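Local coordinates for protein propionate kinase (Francisella tularensis subsp. tularensis, PDB 3KHY) that probably transfers phosphate from ATP to short-chain carboxylates such as acetate, and back again, as a magnesium-dependent homodimeric kinase of the acetokinase family, at residues Arg276-Leu281 with Lys290-Ile295; Gly321-Gly324 with Asn329-Lys332. All blocks are in the same frame, centred on the assembly; numbering follows the deposited sequence.

Contact 1 (Arg276-Leu281 with Lys290-Ile295)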
loop_
_atom_site.group_PDB
_atom_site.type_symbol
_atom_site.label_atom_id
_atom_site.label_comp_id
_atom_site.label_asym_id
_atom_site.label_seq_id
_atom_site.Cartn_x
_atom_site.Cartn_y
_atom_site.Cartn_z
ATOM N N ARG A 276 13.415 -14.149 15.527
ATOM C CA ARG A 276 14.621 -14.595 16.218
ATOM C C ARG A 276 15.335 -15.693 15.430
ATOM O O ARG A 276 16.557 -15.672 15.292
ATOM C CB ARG A 276 14.290 -15.104 17.618
ATOM C CG ARG A 276 13.617 -14.081 18.510
ATOM C CD ARG A 276 13.383 -14.645 19.910
ATOM N NE ARG A 276 12.963 -13.612 20.855
ATOM C CZ ARG A 276 12.929 -13.772 22.175
ATOM N NH1 ARG A 276 13.293 -14.930 22.713
ATOM N NH2 ARG A 276 12.534 -12.774 22.958
ATOM N N GLU A 277 14.571 -16.652 14.916
ATOM C CA GLU A 277 15.148 -17.729 14.124
ATOM C C GLU A 277 15.623 -17.221 12.773
ATOM O O GLU A 277 16.668 -17.649 12.272
ATOM C CB GLU A 277 14.145 -18.863 13.924
ATOM C CG GLU A 277 13.688 -19.509 15.218
ATOM C CD GLU A 277 12.911 -20.788 14.981
ATOM O OE1 GLU A 277 12.720 -21.155 13.797
ATOM O OE2 GLU A 277 12.502 -21.429 15.977
ATOM N N VAL A 278 14.848 -16.324 12.167
ATOM C CA VAL A 278 15.296 -15.705 10.924
ATOM C C VAL A 278 16.661 -15.043 11.137
ATOM O O VAL A 278 17.595 -15.270 10.371
ATOM C CB VAL A 278 14.274 -14.681 10.381
ATOM C CG1 VAL A 278 14.811 -14.013 9.113
ATOM C CG2 VAL A 278 12.941 -15.362 10.105
ATOM N N SER A 279 16.787 -14.252 12.200
ATOM C CA SER A 279 18.032 -13.522 12.471
ATOM C C SER A 279 19.200 -14.488 12.659
ATOM O O SER A 279 20.308 -14.261 12.159
ATOM C CB SER A 279 17.877 -12.639 13.730
ATOM O OG SER A 279 17.016 -11.537 13.446
ATOM N N GLN A 280 18.939 -15.574 13.375
ATOM C CA GLN A 280 19.979 -16.561 13.664
ATOM C C GLN A 280 20.436 -17.276 12.393
ATOM O O GLN A 280 21.633 -17.487 12.172
ATOM C CB GLN A 280 19.473 -17.576 14.685
ATOM C CG GLN A 280 19.353 -17.022 16.096
ATOM C CD GLN A 280 18.718 -18.022 17.049
ATOM O OE1 GLN A 280 17.884 -17.664 17.882
ATOM N NE2 GLN A 280 19.104 -19.288 16.923
ATOM N N LEU A 281 19.478 -17.639 11.553
ATOM C CA LEU A 281 19.801 -18.213 10.247
ATOM C C LEU A 281 20.578 -17.246 9.349
ATOM O O LEU A 281 21.551 -17.633 8.701
ATOM C CB LEU A 281 18.527 -18.659 9.532
ATOM C CG LEU A 281 17.884 -19.902 10.135
ATOM C CD1 LEU A 281 16.508 -20.141 9.545
ATOM C CD2 LEU A 281 18.780 -21.108 9.901
ATOM N N LYS A 290 18.491 -13.508 5.048
ATOM C CA LYS A 290 19.000 -12.155 4.872
ATOM C C LYS A 290 18.040 -11.320 4.023
ATOM O O LYS A 290 17.763 -10.166 4.353
ATOM C CB LYS A 290 20.407 -12.158 4.249
ATOM C CG LYS A 290 21.527 -12.695 5.167
ATOM C CD LYS A 290 22.905 -12.650 4.473
ATOM C CE LYS A 290 24.003 -13.328 5.310
ATOM N NZ LYS A 290 24.245 -12.603 6.584
ATOM N N LEU A 291 17.519 -11.905 2.944
ATOM C CA LEU A 291 16.574 -11.195 2.069
ATOM C C LEU A 291 15.286 -10.856 2.803
ATOM O O LEU A 291 14.716 -9.778 2.613
ATOM C CB LEU A 291 16.240 -12.029 0.823
ATOM C CG LEU A 291 15.250 -11.375 -0.149
ATOM C CD1 LEU A 291 15.789 -10.033 -0.694
ATOM C CD2 LEU A 291 14.879 -12.320 -1.296
ATOM N N ALA A 292 14.811 -11.792 3.620
ATOM C CA ALA A 292 13.596 -11.571 4.399
ATOM C C ALA A 292 13.785 -10.369 5.324
ATOM O O ALA A 292 12.882 -9.546 5.485
ATOM C CB ALA A 292 13.246 -12.822 5.212
ATOM N N ILE A 293 14.965 -10.270 5.929
ATOM C CA ILE A 293 15.267 -9.145 6.813
ATOM C C ILE A 293 15.367 -7.826 6.040
ATOM O O ILE A 293 14.908 -6.797 6.527
ATOM C CB ILE A 293 16.550 -9.408 7.641
ATOM C CG1 ILE A 293 16.263 -10.453 8.729
ATOM C CG2 ILE A 293 17.074 -8.121 8.283
ATOM C CD1 ILE A 293 17.517 -10.943 9.458
ATOM N N GLU A 294 15.960 -7.862 4.844
ATOM C CA GLU A 294 16.026 -6.677 3.991
ATOM C C GLU A 294 14.615 -6.238 3.594
ATOM O O GLU A 294 14.272 -5.067 3.711
ATOM C CB GLU A 294 16.863 -6.926 2.729
ATOM C CG GLU A 294 18.349 -7.183 3.006
ATOM C CD GLU A 294 18.979 -6.045 3.785
ATOM O OE1 GLU A 294 19.064 -4.922 3.232
ATOM O OE2 GLU A 294 19.365 -6.267 4.952
ATOM N N ILE A 295 13.795 -7.173 3.122
ATOM C CA ILE A 295 12.426 -6.805 2.718
ATOM C C ILE A 295 11.657 -6.227 3.915
ATOM O O ILE A 295 11.029 -5.179 3.820
ATOM C CB ILE A 295 11.688 -8.003 2.100
ATOM C CG1 ILE A 295 12.397 -8.439 0.814
ATOM C CG2 ILE A 295 10.241 -7.642 1.784
ATOM C CD1 ILE A 295 11.839 -9.727 0.220
#
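Ile293 reaches from helix 290-295 across to Val278 and Ser279 of helix 276-281. Its CB points toward the other helix. From there CG1 leaves opposite the carbonyl carbon (chi1 -73°) and comes to 3.9 Å from Val278 CG1. The chain then runs on nearly straight (chi2 171°), and CD1 ends 4.0 Å from Ser279 CA, with Ser279 OG at 4.1 Å. The other branch, CG2, turns to helix 328-337. Val278 answers with its own CG1, and the two side chains slide past each other in opposing senses. Ala292 CB, 4.4 Å from Val278 CG1, adds a looser touch beside them. The axes approach to 9.4 Å at a crossing angle of -123°. Ser279 OG touches the isoleucine methyl while its polar bonds go to Met275 O, in its own helix, and to the side chain of Asn329. Helix 265-270 closes over Val278 and Ala292 through Cys270. With no hydrogen bond between the two segments, the cohesion is van der Waals packing of mostly apolar groups: a small buried patch joins the helix whose first turn carries Met275 and Arg276 of the predicted ATP site to the long helix following it.

Contact 2 (Gly321-Gly324 with Asn329-Lys332)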
loop_
_atom_site.group_PDB
_atom_site.type_symbol
_atom_site.label_atom_id
_atom_site.label_comp_id
_atom_site.label_asym_id
_atom_site.label_seq_id
_atom_site.Cartn_x
_atom_site.Cartn_y
_atom_site.Cartn_z
ATOM N N GLY A 321 7.029 -3.660 20.859
ATOM C CA GLY A 321 6.631 -5.006 20.479
ATOM C C GLY A 321 7.751 -6.009 20.720
ATOM O O GLY A 321 8.878 -5.624 21.025
ATOM N N GLY A 322 7.447 -7.297 20.577
ATOM C CA GLY A 322 8.423 -8.349 20.836
ATOM C C GLY A 322 9.729 -8.175 20.072
ATOM O O GLY A 322 10.821 -8.393 20.610
ATOM N N ILE A 323 9.621 -7.793 18.807
ATOM C CA ILE A 323 10.806 -7.565 17.983
ATOM C C ILE A 323 11.392 -6.190 18.252
ATOM O O ILE A 323 12.602 -6.041 18.433
ATOM C CB ILE A 323 10.456 -7.657 16.480
ATOM C CG1 ILE A 323 9.941 -9.059 16.130
ATOM C CG2 ILE A 323 11.653 -7.279 15.628
ATOM C CD1 ILE A 323 9.352 -9.161 14.732
ATOM N N GLY A 324 10.529 -5.179 18.284
ATOM C CA GLY A 324 10.964 -3.801 18.453
ATOM C C GLY A 324 11.717 -3.600 19.760
ATOM O O GLY A 324 12.687 -2.833 19.828
ATOM N N ASN A 329 19.617 -6.031 16.186
ATOM C CA ASN A 329 20.071 -6.132 14.801
ATOM C C ASN A 329 19.029 -5.589 13.815
ATOM O O ASN A 329 19.364 -4.978 12.795
ATOM C CB ASN A 329 20.399 -7.596 14.458
ATOM C CG ASN A 329 19.169 -8.518 14.560
ATOM O OD1 ASN A 329 18.478 -8.553 15.587
ATOM N ND2 ASN A 329 18.893 -9.259 13.487
ATOM N N ILE A 330 17.761 -5.832 14.116
ATOM C CA ILE A 330 16.682 -5.374 13.255
ATOM C C ILE A 330 16.497 -3.854 13.324
ATOM O O ILE A 330 16.305 -3.197 12.309
ATOM C CB ILE A 330 15.342 -6.052 13.610
ATOM C CG1 ILE A 330 15.442 -7.560 13.408
ATOM C CG2 ILE A 330 14.224 -5.460 12.772
ATOM C CD1 ILE A 330 15.826 -7.980 12.016
ATOM N N ARG A 331 16.550 -3.301 14.525
ATOM C CA ARG A 331 16.498 -1.854 14.671
ATOM C C ARG A 331 17.681 -1.205 13.937
ATOM O O ARG A 331 17.516 -0.201 13.257
ATOM C CB ARG A 331 16.525 -1.480 16.163
ATOM C CG ARG A 331 15.286 -1.935 16.963
ATOM C CD ARG A 331 15.265 -1.257 18.353
ATOM N NE ARG A 331 16.473 -1.593 19.126
ATOM C CZ ARG A 331 16.519 -2.397 20.185
ATOM N NH1 ARG A 331 15.421 -2.980 20.666
ATOM N NH2 ARG A 331 17.686 -2.611 20.786
ATOM N N LYS A 332 18.872 -1.785 14.082
ATOM C CA LYS A 332 20.056 -1.263 13.399
ATOM C C LYS A 332 19.845 -1.258 11.877
ATOM O O LYS A 332 20.210 -0.317 11.182
ATOM C CB LYS A 332 21.281 -2.100 13.759
ATOM C CG LYS A 332 22.510 -1.836 12.885
ATOM C CD LYS A 332 23.660 -2.765 13.271
ATOM C CE LYS A 332 24.920 -2.456 12.477
ATOM N NZ LYS A 332 26.010 -3.450 12.735
#
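Arg331 folds back from helix 329-332 to hold the carbonyl of Gly324, and this is the tight part of the contact. NH1 donates to Gly324 O at 2.9 Å, with an N-H...O angle of 163°. The oxygen lies practically in the guanidinium plane, at its edge, whereas the donor is tilted 34° from the carbonyl plane. A bend in the arginine chain at chi3 (-60°) turns the head group back and brings CD to 3.4 Å from the same oxygen. Asn350, bonded to NE, and Ser353, bonded to NH2, fix the guanidinium from its other nitrogens. The apolar part is looser: Ile323 CG2 and Ile330 CG2 approach to just 4.3 Å, although the CB of Ile330 points at the opposing segment. Gly322 and Lys332 are exposed to solvent. Gly321 has a positive phi where strand 316-320 passes into the glycine-rich turn, and at its backbone angles a CB would press against the preceding carbonyl oxygen. That turn carries the predicted ATP-binding residues Gly322, Ile323 and Gly324. Backbone hydrogen bonds tie Ile323 and Gly324 to Leu201 at the end of strand 196-201. Met275 of helix 275-283 touches both isoleucines, Ile330 also packs on Phe296 of helix 287-307, and helix 347-351 borders the Arg331 side.

In the fold
From the N terminus, the chain meets contact 1 first, which closes the short connection between helices 275-283 and 287-307. It then runs along the long helix and through strand 316-320 to contact 2, where the turn after that strand meets helix 328-337. The two closures follow in series, neither enclosing nor crossing the other, yet their centres lie 12 Å apart and they touch. Ser279 OG and Asn329 ND2, 3.0 Å apart, make a probable hydrogen bond, and Ile293 CG2 packs on Ile330 CD1 at 3.9 Å. Together they tie three helices to the edge of the predicted nucleotide site beside the five-stranded sheet.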